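Local structure of actinorhodin polyketide putative beta-ketoacyl synthase 2 (1TQY) at residues V16-P21 and G238-V243; D174-A179 and V190-V195. The protein probably serves as the chain length factor that partners a ketosynthase in building the polyketide backbone of the antibiotic actinorhodin. All blocks are in the same frame, centred on the assembly; numbering follows the deposited sequence.

Contact 1 joins strands 11-20 and 238-246; contact 2 sets helix 171-185 on strand 189-196. Their centres lie about 12 Å apart. The segments follow in the order 16-21, 174-179, 190-195, 238-243, so contact 2 falls among the 216 residues between the two segments of contact 1. Strand 238-246 pairs with both 11-20 and 189-196, so the two contacts share one sheet, with Leu242 N to Ser192 O a probable hydrogen bond at the junction. Helix 78-93 lies against one face, touching Ile241 and Val191; helices 345-359 and 171-185 pack on the other, against Leu242 and Val190 respectively. This layering fits the thiolase-like fold, and both contacts belong to its N-terminal ketoacyl synthase half.

Contact 1: V16-P21 and G238-V243; sequences VGVVAP and GGAILV. With NA (sodium ion), chain K.
Val19 lays its CG2 methyl over the backbone of Gly239, 3.5 Å from the Gly239 N and equally near its O. The first torsion (chi1 -68°) explains this: CG1 stands anti to the carbonyl carbon, leaving CG2 between that carbon and the backbone N. Gly239 itself holds backbone angles at which a CB would jam against the preceding carbonyl O. On the face carrying Val16, Val18, Ala240 and Leu242, side chain meets side chain at longer range: Val18 CG1 lies 4.3 Å from Ala240 CB, and Val16 CG1 is at a similar separation from Leu242 CB. Ala240 CB comes closer to backbone, 3.4 Å from Gly17 O.

Two hydrogen-bonded pairs define the register. Val19 and Gly239 exchange two bonds, the Val19 N to Gly239 O one (3.0 Å) almost straight at 171°. Gly17 and Ile241 do the same, but Gly17 N to Ile241 O is bent, 135° at the hydrogen. Gly17 O also receives a CA-H...O contact from Ala240 CA at 3.1 Å.

Beyond the paired residues, Pro21 O binds sodium at 2.3 Å; Gln58 O and a water at the same distance as Pro21 O are further ligands. The short segments run nearly antiparallel, 4.7 Å apart at closest approach, the geometry of an antiparallel pair within a sheet of the N-terminal half of the thiolase-like ketosynthase fold.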
# COMPACT_ATOMS: atom_id res chain seq x y z
N VAL B 16 -16.67 -2.19 -15.42
CA VAL B 16 -16.49 -1.11 -14.47
C VAL B 16 -17.59 -1.10 -13.42
O VAL B 16 -18.70 -1.57 -13.66
CB VAL B 16 -16.44 0.27 -15.19
CG1 VAL B 16 -15.41 0.23 -16.33
CG2 VAL B 16 -17.81 0.66 -15.71
N GLY B 17 -17.26 -0.59 -12.24
CA GLY B 17 -18.21 -0.51 -11.15
C GLY B 17 -18.04 0.82 -10.45
O GLY B 17 -16.97 1.09 -9.90
N VAL B 18 -19.06 1.67 -10.48
CA VAL B 18 -18.90 2.97 -9.84
C VAL B 18 -19.84 3.26 -8.68
O VAL B 18 -21.03 2.96 -8.73
CB VAL B 18 -19.00 4.13 -10.86
CG1 VAL B 18 -18.25 3.78 -12.14
CG2 VAL B 18 -20.43 4.46 -11.15
N VAL B 19 -19.26 3.81 -7.63
CA VAL B 19 -20.01 4.21 -6.44
C VAL B 19 -19.61 5.67 -6.20
O VAL B 19 -18.54 5.95 -5.65
CB VAL B 19 -19.65 3.29 -5.23
CG1 VAL B 19 -20.17 1.88 -5.49
CG2 VAL B 19 -18.14 3.24 -5.01
N ALA B 20 -20.46 6.58 -6.64
CA ALA B 20 -20.18 8.02 -6.51
C ALA B 20 -21.26 8.86 -5.85
O ALA B 20 -22.44 8.51 -5.88
CB ALA B 20 -19.87 8.59 -7.89
N PRO B 21 -20.87 9.99 -5.24
CA PRO B 21 -21.82 10.88 -4.57
C PRO B 21 -22.96 11.35 -5.47
O PRO B 21 -24.01 11.74 -4.97
CB PRO B 21 -20.93 12.04 -4.10
CG PRO B 21 -19.61 11.37 -3.85
CD PRO B 21 -19.49 10.48 -5.07
N GLY B 238 -16.31 7.36 -1.97
CA GLY B 238 -16.67 6.55 -3.11
C GLY B 238 -15.48 6.26 -4.00
O GLY B 238 -14.33 6.38 -3.58
N GLY B 239 -15.77 5.86 -5.22
CA GLY B 239 -14.72 5.54 -6.17
C GLY B 239 -15.18 4.58 -7.24
O GLY B 239 -16.34 4.59 -7.64
N ALA B 240 -14.26 3.74 -7.70
CA ALA B 240 -14.59 2.78 -8.73
C ALA B 240 -13.67 1.59 -8.71
O ALA B 240 -12.56 1.65 -8.20
CB ALA B 240 -14.52 3.45 -10.09
N ILE B 241 -14.16 0.49 -9.24
CA ILE B 241 -13.37 -0.72 -9.33
C ILE B 241 -13.56 -1.13 -10.77
O ILE B 241 -14.65 -1.01 -11.32
CB ILE B 241 -13.91 -1.81 -8.39
CG1 ILE B 241 -13.70 -1.39 -6.92
CG2 ILE B 241 -13.23 -3.13 -8.67
CD1 ILE B 241 -12.24 -1.30 -6.47
N LEU B 242 -12.49 -1.58 -11.41
CA LEU B 242 -12.62 -2.02 -12.79
C LEU B 242 -11.91 -3.33 -13.01
O LEU B 242 -11.01 -3.70 -12.26
CB LEU B 242 -12.12 -0.96 -13.78
CG LEU B 242 -11.26 0.24 -13.40
CD1 LEU B 242 -10.96 1.01 -14.69
CD2 LEU B 242 -11.99 1.15 -12.39
N VAL B 243 -12.34 -4.04 -14.05
CA VAL B 243 -11.77 -5.33 -14.39
C VAL B 243 -10.85 -5.15 -15.59
O VAL B 243 -11.28 -4.73 -16.65
CB VAL B 243 -12.89 -6.34 -14.72
CG1 VAL B 243 -12.29 -7.66 -15.17
CG2 VAL B 243 -13.76 -6.55 -13.49
NA NA K . -24.86 12.45 -3.00
O HOH W 1 -26.43 13.74 -4.15
O HOH W 2 -25.19 14.40 -0.76
O HOH W 3 -25.83 10.79 -3.04

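Contact 2: D174-A179 and V190-V195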
# COMPACT_ATOMS: atom_id res chain seq x y z
N ASP B 174 -2.00 4.68 -9.66
CA ASP B 174 -0.86 3.80 -9.46
C ASP B 174 -1.32 2.34 -9.36
O ASP B 174 -0.65 1.45 -9.87
CB ASP B 174 -0.09 4.20 -8.21
CG ASP B 174 0.70 5.48 -8.39
OD1 ASP B 174 1.18 6.04 -7.37
OD2 ASP B 174 0.87 5.93 -9.54
N ALA B 175 -2.45 2.12 -8.70
CA ALA B 175 -2.99 0.76 -8.53
C ALA B 175 -3.28 0.16 -9.90
O ALA B 175 -2.93 -0.98 -10.18
CB ALA B 175 -4.26 0.80 -7.67
N LEU B 176 -3.94 0.96 -10.74
CA LEU B 176 -4.31 0.56 -12.09
C LEU B 176 -3.07 0.24 -12.91
O LEU B 176 -3.04 -0.72 -13.69
CB LEU B 176 -5.11 1.68 -12.76
CG LEU B 176 -6.63 1.54 -12.82
CD1 LEU B 176 -7.15 0.71 -11.67
CD2 LEU B 176 -7.25 2.93 -12.82
N GLY B 177 -2.03 1.06 -12.74
CA GLY B 177 -0.80 0.82 -13.45
C GLY B 177 -0.15 -0.45 -12.91
O GLY B 177 0.49 -1.21 -13.65
N HIS B 178 -0.31 -0.67 -11.61
CA HIS B 178 0.27 -1.85 -10.96
C HIS B 178 -0.41 -3.12 -11.49
O HIS B 178 0.22 -4.17 -11.66
CB HIS B 178 0.10 -1.75 -9.44
CG HIS B 178 0.81 -2.82 -8.66
ND1 HIS B 178 1.81 -2.54 -7.76
CD2 HIS B 178 0.63 -4.16 -8.63
CE1 HIS B 178 2.22 -3.67 -7.19
NE2 HIS B 178 1.52 -4.67 -7.70
N ALA B 179 -1.71 -3.00 -11.76
CA ALA B 179 -2.46 -4.12 -12.29
C ALA B 179 -1.95 -4.43 -13.69
O ALA B 179 -1.73 -5.59 -14.05
CB ALA B 179 -3.94 -3.79 -12.35
N VAL B 190 -7.35 -9.03 -13.60
CA VAL B 190 -7.00 -8.31 -12.39
C VAL B 190 -8.08 -7.28 -12.07
O VAL B 190 -8.47 -6.48 -12.92
CB VAL B 190 -5.63 -7.60 -12.54
CG1 VAL B 190 -5.39 -6.70 -11.33
CG2 VAL B 190 -4.51 -8.63 -12.65
N VAL B 191 -8.57 -7.34 -10.84
CA VAL B 191 -9.60 -6.40 -10.38
C VAL B 191 -8.82 -5.26 -9.74
O VAL B 191 -7.98 -5.48 -8.86
CB VAL B 191 -10.54 -7.06 -9.36
CG1 VAL B 191 -11.46 -6.02 -8.75
CG2 VAL B 191 -11.35 -8.14 -10.05
N SER B 192 -9.10 -4.04 -10.16
CA SER B 192 -8.32 -2.92 -9.66
C SER B 192 -9.15 -1.67 -9.46
O SER B 192 -10.16 -1.45 -10.14
CB SER B 192 -7.19 -2.63 -10.65
OG SER B 192 -6.23 -1.73 -10.12
N GLY B 193 -8.70 -0.84 -8.54
CA GLY B 193 -9.42 0.39 -8.29
C GLY B 193 -9.15 0.86 -6.88
O GLY B 193 -8.14 0.53 -6.26
N GLY B 194 -10.10 1.63 -6.38
CA GLY B 194 -9.99 2.17 -5.04
C GLY B 194 -11.28 2.86 -4.67
O GLY B 194 -12.07 3.27 -5.53
N VAL B 195 -11.46 2.98 -3.37
CA VAL B 195 -12.62 3.61 -2.77
C VAL B 195 -12.16 4.12 -1.42
O VAL B 195 -11.44 3.43 -0.71
CB VAL B 195 -13.76 2.59 -2.54
CG1 VAL B 195 -14.86 3.22 -1.69
CG2 VAL B 195 -14.35 2.13 -3.87
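Ser192 turns its CB toward helix 174-179, where CB sits 3.8 Å from Ala179 CB and 3.5 Å from Leu176 CD1. From there OG extends anti to the backbone N (chi1 -168°), toward the Ala175 carbonyl and the Leu176 CD1 methyl. At its tip OG comes 3.0 Å from Leu176 CD1, too close to be taken literally; with the unusual torsions of Leu176, this leaves the CD1 position, and the tightness against Ser192 CB, doubtful. Ala175 O is 3.4 Å from OG, with no hydrogen bond assigned. The partner of OG is Val109 O on strand 106-111, so the neighbouring strand satisfies the buried hydroxyl.

One turn further along the helix, Ala179 CB presses on Val190 CG1 at 3.4 Å, closer than usual for methyl groups. CG1 reaches it by standing anti to the Val190 backbone N, at chi1 172°. Where the strand carries Gly193, Ala175 CB approaches the Gly193 O at 4.1 Å.

The short axes are 7.2 Å apart at closest and run nearly antiparallel, at 173°. Strand 189-196 lies between strands 106-111 and 238-246, and the helix spreads over all three: Ala175 touches Ala111 and Ala179 touches Leu244, while on the other face of the sheet Val191 and Val195 meet helix 78-93.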